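Local coordinates for protein ygiW (Escherichia coli, PDB 1NNX) that is a periplasmic protein of unknown function that belongs to the bacterial OB-fold (BOF) family, at residues 56-60 / 61-65; 76-79 / 80-84. All blocks are in the same frame, centred on the assembly; numbering follows the deposited sequence.

Contact 1 (56-60 / 61-65); sequences VFKDA and SGTIN. With SO4 (sulfate ion), chain B.
Strands 54-59 and 62-67 form a tight antiparallel hairpin in the OB-fold sheet, and residues 56-65 make up its end with the type I turn from Asp59 to Gly62. Phe57 and Ile64 are a hydrogen-bonded pair. Phe57 N gives a bond of 2.8 Å to Ile64 O, and Ile64 N returns one to Phe57 O. Their side chains share the buried face. Ile64 CG2 meets Phe57 CD2 obliquely at 4.1 Å, while the Phe57 ring runs on to Leu42 and Ile46 of strand 38-51. Lys58 and Thr63 form a non-hydrogen-bonded pair on the other face. There Thr63 CG2 lies against Lys58 CG at 3.5 Å, beside the root of an extended lysine chain.

The side chain of Asp59 braces the turn. Its CG sits between the backbone N and carbonyl carbon (chi1 74°), which brings OD1 over the turn. Asp59 OD1 takes Ser61 OG at 2.7 Å on its syn lone pair. It also accepts Ser61 N at 2.8 Å from above the carboxylate plane, which makes an Asx turn laid over the type I beta turn. Asp59 OD2 accepts Val28 N, and Ser61 OG also bonds Glu29 N, so the turn is tied to helix 28-31. A sulfate ion, probably from the crystallisation liquor, lies beside the second strand. Thr63 N meets its O3 at 2.9 Å, and Thr63 OG1 bonds its O1; Lys32 NZ is another partner of the ion. In the Asp59 carboxylate, OD1 is thus held by the O-H and N-H of Ser61 and OD2 by the N-H of Val28, which fixes its rotation and probably stabilises its charged form.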
loop_
_atom_site.group_PDB
_atom_site.type_symbol
_atom_site.label_atom_id
_atom_site.label_comp_id
_atom_site.label_asym_id
_atom_site.label_seq_id
_atom_site.Cartn_x
_atom_site.Cartn_y
_atom_site.Cartn_z
ATOM N N VAL A 56 8.954 -2.377 -1.221
ATOM C CA VAL A 56 8.893 -2.039 0.212
ATOM C C VAL A 56 8.409 -0.587 0.361
ATOM O O VAL A 56 8.949 0.330 -0.264
ATOM C CB VAL A 56 10.267 -2.146 0.886
ATOM C CG1 VAL A 56 10.167 -1.814 2.420
ATOM C CG2 VAL A 56 10.765 -3.655 0.773
ATOM N N PHE A 57 7.354 -0.413 1.149
ATOM C CA PHE A 57 6.760 0.902 1.404
ATOM C C PHE A 57 7.049 1.265 2.868
ATOM O O PHE A 57 6.816 0.479 3.756
ATOM C CB PHE A 57 5.264 0.782 1.154
ATOM C CG PHE A 57 4.536 2.065 1.370
ATOM C CD1 PHE A 57 4.443 3.040 0.399
ATOM C CD2 PHE A 57 3.895 2.266 2.587
ATOM C CE1 PHE A 57 3.676 4.216 0.632
ATOM C CE2 PHE A 57 3.143 3.431 2.804
ATOM C CZ PHE A 57 3.048 4.378 1.810
ATOM N N LYS A 58 7.517 2.487 3.081
ATOM C CA LYS A 58 7.871 2.951 4.435
ATOM C C LYS A 58 7.202 4.264 4.784
ATOM O O LYS A 58 7.083 5.154 3.981
ATOM C CB LYS A 58 9.388 3.091 4.492
ATOM C CG LYS A 58 9.996 3.539 5.812
ATOM C CD LYS A 58 11.477 3.742 5.598
ATOM C CE LYS A 58 12.237 4.084 6.856
ATOM N NZ LYS A 58 13.704 4.035 6.586
ATOM N N ASP A 59 6.721 4.318 6.007
ATOM C CA ASP A 59 6.201 5.604 6.564
ATOM C C ASP A 59 6.893 5.717 7.917
ATOM O O ASP A 59 7.722 4.901 8.318
ATOM C CB ASP A 59 4.669 5.763 6.616
ATOM C CG ASP A 59 3.962 4.971 7.673
ATOM O OD1 ASP A 59 4.619 4.286 8.481
ATOM O OD2 ASP A 59 2.702 5.065 7.696
ATOM N N ALA A 60 6.592 6.802 8.643
ATOM C CA ALA A 60 7.249 6.953 9.930
ATOM C C ALA A 60 7.028 5.839 10.968
ATOM O O ALA A 60 7.801 5.724 11.924
ATOM C CB ALA A 60 6.806 8.270 10.533
ATOM N N SER A 61 5.977 5.045 10.823
ATOM C CA SER A 61 5.672 3.991 11.749
ATOM C C SER A 61 6.231 2.605 11.437
ATOM O O SER A 61 6.257 1.769 12.310
ATOM C CB SER A 61 4.164 3.871 11.906
ATOM O OG SER A 61 3.517 3.296 10.727
ATOM N N GLY A 62 6.665 2.370 10.201
ATOM C CA GLY A 62 7.130 1.028 9.863
ATOM C C GLY A 62 7.149 0.814 8.367
ATOM O O GLY A 62 6.974 1.753 7.569
ATOM N N THR A 63 7.445 -0.419 7.980
ATOM C CA THR A 63 7.489 -0.763 6.532
ATOM C C THR A 63 6.583 -1.943 6.272
ATOM O O THR A 63 6.249 -2.756 7.179
ATOM C CB THR A 63 8.905 -1.146 6.045
ATOM O OG1 THR A 63 9.349 -2.347 6.729
ATOM C CG2 THR A 63 9.889 0.020 6.238
ATOM N N ILE A 64 6.122 -2.052 5.021
ATOM C CA ILE A 64 5.243 -3.139 4.649
ATOM C C ILE A 64 5.481 -3.386 3.175
ATOM O O ILE A 64 5.824 -2.440 2.402
ATOM C CB ILE A 64 3.755 -2.780 4.902
ATOM C CG1 ILE A 64 2.881 -4.029 4.723
ATOM C CG2 ILE A 64 3.283 -1.589 3.993
ATOM C CD1 ILE A 64 1.409 -3.769 5.175
ATOM N N ASN A 65 5.276 -4.626 2.761
ATOM C CA ASN A 65 5.458 -4.924 1.337
ATOM C C ASN A 65 4.166 -4.581 0.589
ATOM O O ASN A 65 3.081 -4.783 1.122
ATOM C CB ASN A 65 5.781 -6.425 1.137
ATOM C CG ASN A 65 7.110 -6.803 1.730
ATOM O OD1 ASN A 65 8.017 -5.962 1.870
ATOM N ND2 ASN A 65 7.259 -8.105 2.053
HETATM S S SO4 B . 9.174 -2.664 10.422
HETATM O O1 SO4 B . 10.106 -1.918 9.561
HETATM O O2 SO4 B . 9.569 -2.401 11.823
HETATM O O3 SO4 B . 7.766 -2.283 10.238
HETATM O O4 SO4 B . 9.325 -4.108 10.065
#

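Contact 2 (76-79 / 80-84)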
loop_
_atom_site.group_PDB
_atom_site.type_symbol
_atom_site.label_atom_id
_atom_site.label_comp_id
_atom_site.label_asym_id
_atom_site.label_seq_id
_atom_site.Cartn_x
_atom_site.Cartn_y
_atom_site.Cartn_z
ATOM N N VAL A 76 3.749 7.899 -14.399
ATOM C CA VAL A 76 4.377 8.522 -13.240
ATOM C C VAL A 76 5.643 7.788 -12.824
ATOM O O VAL A 76 5.656 6.545 -12.747
ATOM C CB VAL A 76 3.428 8.502 -12.050
ATOM C CG1 VAL A 76 4.032 9.281 -10.855
ATOM C CG2 VAL A 76 2.110 9.115 -12.466
ATOM N N THR A 77 6.713 8.553 -12.617
ATOM C CA THR A 77 7.972 7.954 -12.168
ATOM C C THR A 77 8.090 8.313 -10.700
ATOM O O THR A 77 7.954 9.473 -10.309
ATOM C CB THR A 77 9.251 8.503 -12.900
ATOM O OG1 THR A 77 9.305 8.008 -14.248
ATOM C CG2 THR A 77 10.507 7.987 -12.197
ATOM N N VAL A 78 8.353 7.293 -9.908
ATOM C CA VAL A 78 8.491 7.459 -8.481
ATOM C C VAL A 78 9.895 7.024 -8.033
ATOM O O VAL A 78 10.386 5.962 -8.450
ATOM C CB VAL A 78 7.418 6.537 -7.712
ATOM C CG1 VAL A 78 7.716 6.490 -6.204
ATOM C CG2 VAL A 78 5.994 7.045 -7.933
ATOM N N THR A 79 10.531 7.820 -7.172
ATOM C CA THR A 79 11.824 7.428 -6.585
ATOM C C THR A 79 11.582 7.433 -5.062
ATOM O O THR A 79 10.537 7.884 -4.602
ATOM C CB THR A 79 12.927 8.452 -6.838
ATOM O OG1 THR A 79 12.612 9.669 -6.138
ATOM C CG2 THR A 79 13.076 8.730 -8.342
ATOM N N PRO A 80 12.554 6.966 -4.280
ATOM C CA PRO A 80 12.415 6.935 -2.812
ATOM C C PRO A 80 12.200 8.284 -2.178
ATOM O O PRO A 80 11.569 8.336 -1.102
ATOM C CB PRO A 80 13.691 6.250 -2.319
ATOM C CG PRO A 80 14.031 5.349 -3.456
ATOM C CD PRO A 80 13.708 6.147 -4.697
ATOM N N LYS A 81 12.612 9.349 -2.839
ATOM C CA LYS A 81 12.392 10.654 -2.183
ATOM C C LYS A 81 10.958 11.185 -2.326
ATOM O O LYS A 81 10.585 12.115 -1.612
ATOM C CB LYS A 81 13.392 11.672 -2.731
ATOM C CG LYS A 81 13.110 12.106 -4.137
ATOM C CD LYS A 81 13.995 13.294 -4.533
ATOM C CE LYS A 81 14.234 14.200 -3.366
ATOM N NZ LYS A 81 14.719 15.525 -3.806
ATOM N N ASP A 82 10.174 10.646 -3.264
ATOM C CA ASP A 82 8.826 11.078 -3.500
ATOM C C ASP A 82 7.851 10.584 -2.473
ATOM O O ASP A 82 7.865 9.412 -2.112
ATOM C CB ASP A 82 8.372 10.584 -4.847
ATOM C CG ASP A 82 9.200 11.167 -5.979
ATOM O OD1 ASP A 82 9.425 10.456 -6.975
ATOM O OD2 ASP A 82 9.614 12.348 -5.865
ATOM N N THR A 83 7.073 11.491 -1.925
ATOM C CA THR A 83 6.015 11.028 -1.038
ATOM C C THR A 83 4.909 10.592 -1.964
ATOM O O THR A 83 4.546 11.272 -2.949
ATOM C CB THR A 83 5.466 12.133 -0.156
ATOM O OG1 THR A 83 6.529 12.652 0.636
ATOM C CG2 THR A 83 4.300 11.582 0.705
ATOM N N VAL A 84 4.359 9.421 -1.677
ATOM C CA VAL A 84 3.241 8.898 -2.482
ATOM C C VAL A 84 2.084 8.456 -1.631
ATOM O O VAL A 84 2.241 8.150 -0.395
ATOM C CB VAL A 84 3.623 7.637 -3.366
ATOM C CG1 VAL A 84 4.657 8.046 -4.425
ATOM C CG2 VAL A 84 4.124 6.499 -2.495
HETATM O O HOH W 1 8.376 7.031 -3.005
#
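The chain makes a type I beta turn from Thr79 to Asp82, closed by a backbone bond of 3.1 Å from Asp82 N to Thr79 O. The side chain of Asp82 turns back across the opening of the turn. Its CG lies beside the backbone N (chi1 -63°), on the far side from the carbonyl carbon, and OD1 reaches back to the backbone N of the first residue of the turn. Asp82 OD1 accepts Thr79 N at 2.9 Å, with an N-H...O angle of 163°. The N-H comes from above the carboxylate plane, 37° out of it. The two residues at the ends of the turn are therefore joined twice, once by backbone alone and once through the carboxylate.

Thr79 OG1 adds two weak bonds: it donates to Asp82 OD1 at 3.4 Å and accepts Lys81 N at 3.3 Å. Lys81 starts out alongside Thr79, pointing the same way, with its CG 3.2 Å from Thr79 OG1. The turn belongs to the long connection between strands 62-67 and 84-93 of the OB fold, just before the chain enters the second of these. Val78 and Val84 lie on either side of the turn in sequence. Both methyls of Val78 approach one branch of Val84: CG1 and CG2 of Val78 are each 3.9 Å from Val84 CG1. Val84 is buried and also packs on Ile104 of strand 96-106. Lys106 of that strand bonds Thr77 O through NZ and makes a long, weak ion pair with Asp82 OD1. A water donates to both Thr79 O and Asp82 O, at 2.6 Å from Asp82 O, and bridges the two carbonyls.

In the fold
Both contacts are largely at the surface, and each has a type I turn with an aspartate oxygen that accepts a backbone N-H. In contact 1 the aspartate opens the turn and its bonds run forward to Ser61. In contact 2 it ends the turn and reaches back to Thr79. Contact 1 joins two paired strands and sends Phe57 and Ile64 inward. Contact 2 shapes an irregular connection, and its buried residue is Val84. The two meet there: Phe57 CE1 lies 3.9 Å from Val84 CG2. Contact 1 is tied to helix 28-31 and to strand 38-51; contact 2 reaches strand 96-106 through Lys106 and Ile104, and strand 38-51 through the backbone of Val84.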